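Local coordinates for Isomerase/lactonizing enzyme (Agrobacterium fabrum str. C58, PDB 2NQL), which is of unknown function but belongs to the enolase superfamily, joining an N-terminal domain to a beta/alpha-barrel domain that holds a sodium ion, at residues E266-R269 and D273-A276; P288-G291 and N297-R300; D104-M109 and G113-F118. All coordinates share one frame; numbering follows the deposited sequence.

Contact 1 of 3, residues E266-R269 and D273-A276. With NA (sodium ion), chain G.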
loop_
_atom_site.group_PDB
_atom_site.type_symbol
_atom_site.label_atom_id
_atom_site.label_comp_id
_atom_site.label_asym_id
_atom_site.label_seq_id
_atom_site.Cartn_x
_atom_site.Cartn_y
_atom_site.Cartn_z
ATOM N N GLU A 266 12.084 7.487 2.571
ATOM C CA GLU A 266 11.458 8.172 1.429
ATOM C C GLU A 266 10.226 7.428 0.920
ATOM O O GLU A 266 9.264 8.050 0.453
ATOM C CB GLU A 266 12.456 8.397 0.296
ATOM C CG GLU A 266 12.799 7.128 -0.492
ATOM C CD GLU A 266 13.716 7.404 -1.633
ATOM O OE1 GLU A 266 14.837 7.858 -1.338
ATOM O OE2 GLU A 266 13.326 7.201 -2.802
ATOM N N GLU A 267 10.233 6.100 1.070
ATOM C CA GLU A 267 9.168 5.285 0.496
ATOM C C GLU A 267 8.112 4.897 1.549
ATOM O O GLU A 267 7.172 4.169 1.255
ATOM C CB GLU A 267 9.778 4.051 -0.159
ATOM C CG GLU A 267 10.275 2.992 0.841
ATOM C CD GLU A 267 11.734 3.152 1.273
ATOM O OE1 GLU A 267 12.197 4.285 1.475
ATOM O OE2 GLU A 267 12.439 2.131 1.421
ATOM N N TRP A 268 8.268 5.410 2.767
ATOM C CA TRP A 268 7.215 5.283 3.793
ATOM C C TRP A 268 5.981 6.086 3.426
ATOM O O TRP A 268 6.014 6.899 2.492
ATOM C CB TRP A 268 7.731 5.740 5.149
ATOM C CG TRP A 268 8.825 4.906 5.702
ATOM C CD1 TRP A 268 9.244 3.681 5.275
ATOM C CD2 TRP A 268 9.648 5.251 6.809
ATOM N NE1 TRP A 268 10.291 3.244 6.050
ATOM C CE2 TRP A 268 10.558 4.189 7.001
ATOM C CE3 TRP A 268 9.724 6.375 7.646
ATOM C CZ2 TRP A 268 11.536 4.210 8.007
ATOM C CZ3 TRP A 268 10.704 6.393 8.647
ATOM C CH2 TRP A 268 11.577 5.311 8.823
ATOM N N ARG A 269 4.891 5.879 4.169
ATOM C CA ARG A 269 3.715 6.721 4.005
ATOM C C ARG A 269 3.263 7.404 5.309
ATOM O O ARG A 269 2.755 8.504 5.270
ATOM C CB ARG A 269 2.547 5.916 3.383
ATOM C CG ARG A 269 2.819 5.338 1.979
ATOM C CD ARG A 269 3.021 6.434 0.942
ATOM N NE ARG A 269 2.986 5.920 -0.435
ATOM C CZ ARG A 269 4.037 5.413 -1.068
ATOM N NH1 ARG A 269 5.238 5.344 -0.486
ATOM N NH2 ARG A 269 3.887 4.956 -2.300
ATOM N N ASP A 273 4.711 3.298 9.546
ATOM C CA ASP A 273 5.871 2.760 8.851
ATOM C C ASP A 273 7.153 3.050 9.591
ATOM O O ASP A 273 8.033 2.199 9.643
ATOM C CB ASP A 273 5.942 3.332 7.430
ATOM C CG ASP A 273 4.700 3.002 6.642
ATOM O OD1 ASP A 273 4.221 1.866 6.808
ATOM O OD2 ASP A 273 4.197 3.843 5.878
ATOM N N MET A 274 7.262 4.261 10.127
ATOM C CA MET A 274 8.442 4.639 10.901
ATOM C C MET A 274 8.573 3.789 12.167
ATOM O O MET A 274 9.664 3.264 12.451
ATOM C CB MET A 274 8.390 6.114 11.263
ATOM C CG MET A 274 9.606 6.571 12.040
ATOM S SD MET A 274 9.669 8.352 12.078
ATOM C CE MET A 274 11.027 8.600 13.227
ATOM N N ARG A 275 7.466 3.652 12.900
ATOM C CA ARG A 275 7.412 2.825 14.126
ATOM C C ARG A 275 7.922 1.410 13.946
ATOM O O ARG A 275 8.674 0.914 14.779
ATOM C CB ARG A 275 6.001 2.790 14.711
ATOM C CG ARG A 275 5.479 4.116 15.175
ATOM C CD ARG A 275 4.119 4.042 15.857
ATOM N NE ARG A 275 3.593 5.390 16.083
ATOM C CZ ARG A 275 3.947 6.201 17.082
ATOM N NH1 ARG A 275 4.829 5.813 17.999
ATOM N NH2 ARG A 275 3.407 7.413 17.166
ATOM N N ALA A 276 7.537 0.765 12.848
ATOM C CA ALA A 276 8.019 -0.576 12.519
ATOM C C ALA A 276 9.541 -0.682 12.389
ATOM O O ALA A 276 10.116 -1.725 12.717
ATOM C CB ALA A 276 7.325 -1.098 11.262
HETATM NA NA NA G . 15.940 9.189 -0.054
HETATM O O HOH W 1 15.156 7.288 2.006
HETATM O O HOH W 2 16.481 11.477 0.262
#
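Trp268 and Met274 meet across a beta-alpha connection of the TIM-barrel domain of this enolase-type protein, where the loop that follows strand 262-264 folds back on the first turn of helix 271-278. Apolar contact is carried by the indole, one face of which receives two successive helix residues. Asp273 CB lies over the five-membered ring, 3.7 Å from Trp268 CG, while Met274 CA sits over the six-membered ring, 3.8 Å from its centroid and 19° off the normal; both are CH-pi contacts. The side chain of Met274, extended with CG anti to the backbone N (chi1 -179°), runs alongside the six-membered ring, with Met274 CB 3.5 Å from Trp268 CZ3. Its sulfur makes an oblique Met-aromatic contact, and the side chain also touches Val286 and helix 295-308.

The polar contact is a side-chain to backbone bond. Asp273 OD2 accepts from Arg269 N at 2.7 Å, with the donor on the anti side of the carboxylate and 21° out of its plane. The same oxygen also takes Thr270 N, so two successive amides at the entrance to the helix are gripped by one carboxylate oxygen. Arg269 sends its guanidinium elsewhere, NE to Gly117 O and NH1 to Arg112 O of the second subunit.

Metal binding occupies the start of the loop. Glu266 OE1 and Glu240 OE2 bind the sodium ion, with two waters completing the modelled shell. One of these waters accepts a hydrogen bond from Glu266 N at 3.1 Å, tying backbone and carboxylate of the same residue to the ion.

Contact 2 of 3, residues P288-G291 and N297-R300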
loop_
_atom_site.group_PDB
_atom_site.type_symbol
_atom_site.label_atom_id
_atom_site.label_comp_id
_atom_site.label_asym_id
_atom_site.label_seq_id
_atom_site.Cartn_x
_atom_site.Cartn_y
_atom_site.Cartn_z
ATOM N N PRO A 288 11.558 11.702 4.955
ATOM C CA PRO A 288 10.208 11.640 4.419
ATOM C C PRO A 288 10.089 12.335 3.056
ATOM O O PRO A 288 10.771 13.326 2.789
ATOM C CB PRO A 288 9.374 12.384 5.472
ATOM C CG PRO A 288 10.343 13.273 6.197
ATOM C CD PRO A 288 11.598 12.465 6.224
ATOM N N GLU A 289 9.232 11.781 2.213
ATOM C CA GLU A 289 8.861 12.374 0.959
ATOM C C GLU A 289 7.432 12.898 1.005
ATOM O O GLU A 289 6.457 12.125 1.055
ATOM C CB GLU A 289 9.062 11.356 -0.179
ATOM C CG GLU A 289 8.516 11.816 -1.576
ATOM C CD GLU A 289 8.925 13.249 -1.939
ATOM O OE1 GLU A 289 10.145 13.508 -2.078
ATOM O OE2 GLU A 289 8.024 14.121 -2.089
ATOM N N MET A 290 7.310 14.226 0.970
ATOM C CA MET A 290 6.018 14.881 1.157
ATOM C C MET A 290 4.984 14.433 0.104
ATOM O O MET A 290 3.792 14.318 0.416
ATOM C CB MET A 290 6.197 16.400 1.063
ATOM C CG MET A 290 4.909 17.189 1.093
ATOM S SD MET A 290 3.881 16.935 2.571
ATOM C CE MET A 290 4.856 17.758 3.820
ATOM N N GLY A 291 5.430 14.178 -1.132
ATOM C CA GLY A 291 4.510 13.784 -2.204
ATOM C C GLY A 291 3.814 12.443 -1.965
ATOM O O GLY A 291 2.729 12.201 -2.499
ATOM N N ASN A 297 0.823 13.645 7.858
ATOM C CA ASN A 297 1.781 12.547 8.051
ATOM C C ASN A 297 3.202 12.974 8.316
ATOM O O ASN A 297 3.896 12.384 9.135
ATOM C CB ASN A 297 1.751 11.570 6.855
ATOM C CG ASN A 297 0.597 10.573 6.956
ATOM O OD1 ASN A 297 0.308 10.059 8.039
ATOM N ND2 ASN A 297 -0.043 10.278 5.824
ATOM N N PHE A 298 3.631 14.003 7.591
ATOM C CA PHE A 298 4.995 14.507 7.673
ATOM C C PHE A 298 5.211 15.064 9.091
ATOM O O PHE A 298 6.222 14.747 9.718
ATOM C CB PHE A 298 5.119 15.600 6.623
ATOM C CG PHE A 298 6.500 15.863 6.121
ATOM C CD1 PHE A 298 6.934 15.309 4.907
ATOM C CD2 PHE A 298 7.323 16.777 6.792
ATOM C CE1 PHE A 298 8.188 15.629 4.392
ATOM C CE2 PHE A 298 8.590 17.092 6.297
ATOM C CZ PHE A 298 9.019 16.523 5.099
ATOM N N ILE A 299 4.246 15.839 9.605
ATOM C CA ILE A 299 4.313 16.455 10.937
ATOM C C ILE A 299 4.405 15.380 12.043
ATOM O O ILE A 299 5.177 15.487 12.993
ATOM C CB ILE A 299 3.083 17.422 11.147
ATOM C CG1 ILE A 299 3.287 18.747 10.393
ATOM C CG2 ILE A 299 2.792 17.698 12.612
ATOM C CD1 ILE A 299 4.689 19.348 10.524
ATOM N N ARG A 300 3.608 14.327 11.902
ATOM C CA ARG A 300 3.654 13.195 12.857
ATOM C C ARG A 300 4.954 12.392 12.809
ATOM O O ARG A 300 5.461 11.984 13.849
ATOM C CB ARG A 300 2.441 12.275 12.677
ATOM C CG ARG A 300 1.127 12.999 12.884
ATOM C CD ARG A 300 -0.081 12.146 12.468
ATOM N NE ARG A 300 -1.329 12.813 12.848
ATOM C CZ ARG A 300 -2.552 12.420 12.494
ATOM N NH1 ARG A 300 -2.708 11.364 11.699
ATOM N NH2 ARG A 300 -3.620 13.112 12.905
#
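Phe298 projects from its helix into a slot between Pro288 and Met290, which take opposite faces of the phenyl ring. The contact lies in the beta-alpha connection of the barrel domain that runs from strand 285-286 through the short helix 290-293 into helix 295-308. On one face lies the pyrrolidine ring: Pro288 CG stands 3.6 Å above the ring plane, displaced toward the rim, and Pro288 CB is 3.6 Å from Phe298 CE1. The approach is a CH-pi contact, with CG 25° off the ring normal, and the two side chains cross at about a right angle.

The other face is taken by a methyl group. Met290 begins with CG anti to its backbone N (chi1 174°) and then bends at both chi2 and chi3, which curls the thioether back so that Met290 CE rests over the CG-CD1 side of the ring, 3.4 Å from Phe298 CD1. It is the methyl that presses on the face. Met290 SD is farther off, 5.0 Å from the ring centroid and oblique to it, in a Met-aromatic contact. At the ring edge, near its plane, lies the carbonyl carbon of Glu289.

Glu289 itself turns away from Phe298 and stands at the N-cap of the short helix 290-293. Its OE2 accepts from Gly291 N at 2.8 Å, a fairly straight capping bond (163°), while OE1 bonds His315 ND1, so both carboxylate oxygens are held. This side chain lies about 7 Å from the sodium ion, which places the start of the connection near the metal site.

Helix 322-331 packs beside the cluster, touching Phe298 and Met290 through Ser327, and helix 117-138 of the N-terminal domain reaches Met290 through Ile128; strand 285-286 leads into Pro288.

Contact 3 of 3, residues D104-M109 and G113-F118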
loop_
_atom_site.group_PDB
_atom_site.type_symbol
_atom_site.label_atom_id
_atom_site.label_comp_id
_atom_site.label_asym_id
_atom_site.label_seq_id
_atom_site.Cartn_x
_atom_site.Cartn_y
_atom_site.Cartn_z
ATOM N N ASP A 104 -10.094 10.799 8.967
ATOM C CA ASP A 104 -11.342 10.178 8.485
ATOM C C ASP A 104 -11.184 9.426 7.165
ATOM O O ASP A 104 -11.695 8.313 7.020
ATOM C CB ASP A 104 -12.460 11.209 8.361
ATOM C CG ASP A 104 -13.007 11.648 9.726
ATOM O OD1 ASP A 104 -12.631 11.037 10.753
ATOM O OD2 ASP A 104 -13.777 12.620 9.750
ATOM N N LEU A 105 -10.471 10.034 6.214
ATOM C CA LEU A 105 -10.255 9.395 4.908
ATOM C C LEU A 105 -9.396 8.166 5.047
ATOM O O LEU A 105 -9.690 7.131 4.428
ATOM C CB LEU A 105 -9.621 10.392 3.897
ATOM C CG LEU A 105 -10.408 11.663 3.585
ATOM C CD1 LEU A 105 -9.631 12.556 2.580
ATOM C CD2 LEU A 105 -11.801 11.358 3.073
ATOM N N TYR A 106 -8.330 8.270 5.843
ATOM C CA TYR A 106 -7.471 7.125 6.124
ATOM C C TYR A 106 -8.263 5.960 6.705
ATOM O O TYR A 106 -8.135 4.800 6.262
ATOM C CB TYR A 106 -6.323 7.524 7.055
ATOM C CG TYR A 106 -5.334 6.421 7.309
ATOM C CD1 TYR A 106 -4.325 6.132 6.389
ATOM C CD2 TYR A 106 -5.378 5.676 8.496
ATOM C CE1 TYR A 106 -3.394 5.109 6.649
ATOM C CE2 TYR A 106 -4.482 4.652 8.741
ATOM C CZ TYR A 106 -3.487 4.377 7.842
ATOM O OH TYR A 106 -2.604 3.374 8.137
ATOM N N ASP A 107 -9.083 6.279 7.702
ATOM C CA ASP A 107 -9.938 5.263 8.350
ATOM C C ASP A 107 -10.892 4.500 7.428
ATOM O O ASP A 107 -11.269 3.373 7.760
ATOM C CB ASP A 107 -10.742 5.910 9.481
ATOM C CG ASP A 107 -9.911 6.174 10.697
ATOM O OD1 ASP A 107 -8.731 5.761 10.735
ATOM O OD2 ASP A 107 -10.440 6.808 11.630
ATOM N N MET A 108 -11.279 5.089 6.293
ATOM C CA MET A 108 -12.240 4.456 5.377
ATOM C C MET A 108 -11.754 3.097 4.860
ATOM O O MET A 108 -12.560 2.201 4.638
ATOM C CB MET A 108 -12.617 5.346 4.193
ATOM C CG MET A 108 -13.384 6.627 4.554
ATOM S SD MET A 108 -14.360 7.242 3.201
ATOM C CE MET A 108 -13.029 7.827 2.104
ATOM N N MET A 109 -10.435 2.952 4.667
ATOM C CA MET A 109 -9.900 1.793 3.980
ATOM C C MET A 109 -8.802 1.075 4.742
ATOM O O MET A 109 -8.274 0.083 4.264
ATOM C CB MET A 109 -9.417 2.187 2.566
ATOM C CG MET A 109 -10.553 2.573 1.590
ATOM S SD MET A 109 -11.693 1.215 1.176
ATOM C CE MET A 109 -10.806 0.459 -0.189
ATOM N N GLY A 113 -6.329 -2.913 4.446
ATOM C CA GLY A 113 -4.876 -2.990 4.190
ATOM C C GLY A 113 -4.371 -1.913 3.222
ATOM O O GLY A 113 -3.228 -1.977 2.758
ATOM N N TYR A 114 -5.210 -0.931 2.927
ATOM C CA TYR A 114 -4.814 0.202 2.063
ATOM C C TYR A 114 -4.230 1.341 2.904
ATOM O O TYR A 114 -4.712 2.472 2.896
ATOM C CB TYR A 114 -5.956 0.672 1.153
ATOM C CG TYR A 114 -6.600 -0.443 0.357
ATOM C CD1 TYR A 114 -6.059 -0.852 -0.846
ATOM C CD2 TYR A 114 -7.720 -1.122 0.843
ATOM C CE1 TYR A 114 -6.626 -1.898 -1.584
ATOM C CE2 TYR A 114 -8.302 -2.148 0.129
ATOM C CZ TYR A 114 -7.756 -2.540 -1.085
ATOM O OH TYR A 114 -8.348 -3.567 -1.779
ATOM N N THR A 115 -3.163 1.014 3.607
ATOM C CA THR A 115 -2.585 1.878 4.617
ATOM C C THR A 115 -1.382 2.658 4.041
ATOM O O THR A 115 -0.696 3.370 4.753
ATOM C CB THR A 115 -2.127 1.039 5.802
ATOM O OG1 THR A 115 -1.359 -0.098 5.351
ATOM C CG2 THR A 115 -3.390 0.549 6.571
ATOM N N GLY A 116 -1.128 2.489 2.754
ATOM C CA GLY A 116 0.034 3.151 2.139
ATOM C C GLY A 116 -0.145 3.309 0.652
ATOM O O GLY A 116 -1.233 3.651 0.184
ATOM N N GLY A 117 0.932 3.051 -0.094
ATOM C CA GLY A 117 0.881 3.020 -1.562
ATOM C C GLY A 117 0.142 4.162 -2.234
ATOM O O GLY A 117 0.318 5.335 -1.867
ATOM N N PHE A 118 -0.723 3.821 -3.195
ATOM C CA PHE A 118 -1.505 4.818 -3.923
ATOM C C PHE A 118 -2.585 5.473 -3.083
ATOM O O PHE A 118 -2.945 6.608 -3.333
ATOM C CB PHE A 118 -2.143 4.202 -5.172
ATOM C CG PHE A 118 -1.120 3.784 -6.201
ATOM C CD1 PHE A 118 -0.521 4.736 -7.011
ATOM C CD2 PHE A 118 -0.748 2.431 -6.323
ATOM C CE1 PHE A 118 0.451 4.359 -7.967
ATOM C CE2 PHE A 118 0.206 2.045 -7.267
ATOM C CZ PHE A 118 0.818 3.022 -8.081
HETATM O O HOH W 3 0.087 3.447 7.526
HETATM O O HOH W 4 -6.264 3.255 4.774
#
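Tyr106 OH abuts the side chain of Thr115, lying 3.3 Å from Thr115 CG2, while the edge of the ring, near its plane, faces Thr115 O. A second pair packs where the loop between the helices begins. The side chain of Met109, bent at chi2 (-65°) and chi3 (-86°), brings its methyl obliquely against the Tyr114 ring, with Met109 CE 3.6 Å from Tyr114 CD2; the sulfur is more distant, in an oblique Met-aromatic contact. Between the backbones there is one weak hydrogen bond, Tyr114 N to Met109 O at 3.5 Å.

Two waters also bridge the segments. One donates to Tyr106 OH and to Thr115 O, the other to Tyr106 O and, at 2.6 Å, to Tyr114 O. A weak bond from Thr115 N to Gly113 O (3.1 Å) closes an inverse gamma turn centred on Tyr114.

The two phenols are fixed from the second subunit: Tyr106 OH bonds its Glu246 and Tyr114 OH its Asp121, while the Tyr114 ring stacks on its Phe118. This connection between two helices, part of the N-terminal domain, therefore lies at the dimer interface, where helix 98-109 gives way to helix 117-138 and is backed by helix 75-90.

From the N terminus, contact 3 comes first and closes the loop between helices 98-109 and 117-138 of the N-terminal domain. Contact 1 then closes the loop from strand 262-264 into helix 271-278, and contact 2 the next connection, from strand 285-286 through helix 290-293 into helix 295-308. The three follow in series, none enclosing or crossing another. The Arg269 side chain packs against Gly116 and Gly117, which ties the barrel of contact 1 to the N-terminal domain of contact 3, and both of these contacts touch the second subunit. Contacts 1 and 2, on successive barrel connections, pack together through Glu266 with Glu289 and Arg269 with Asn297; contacts 2 and 3 do not touch.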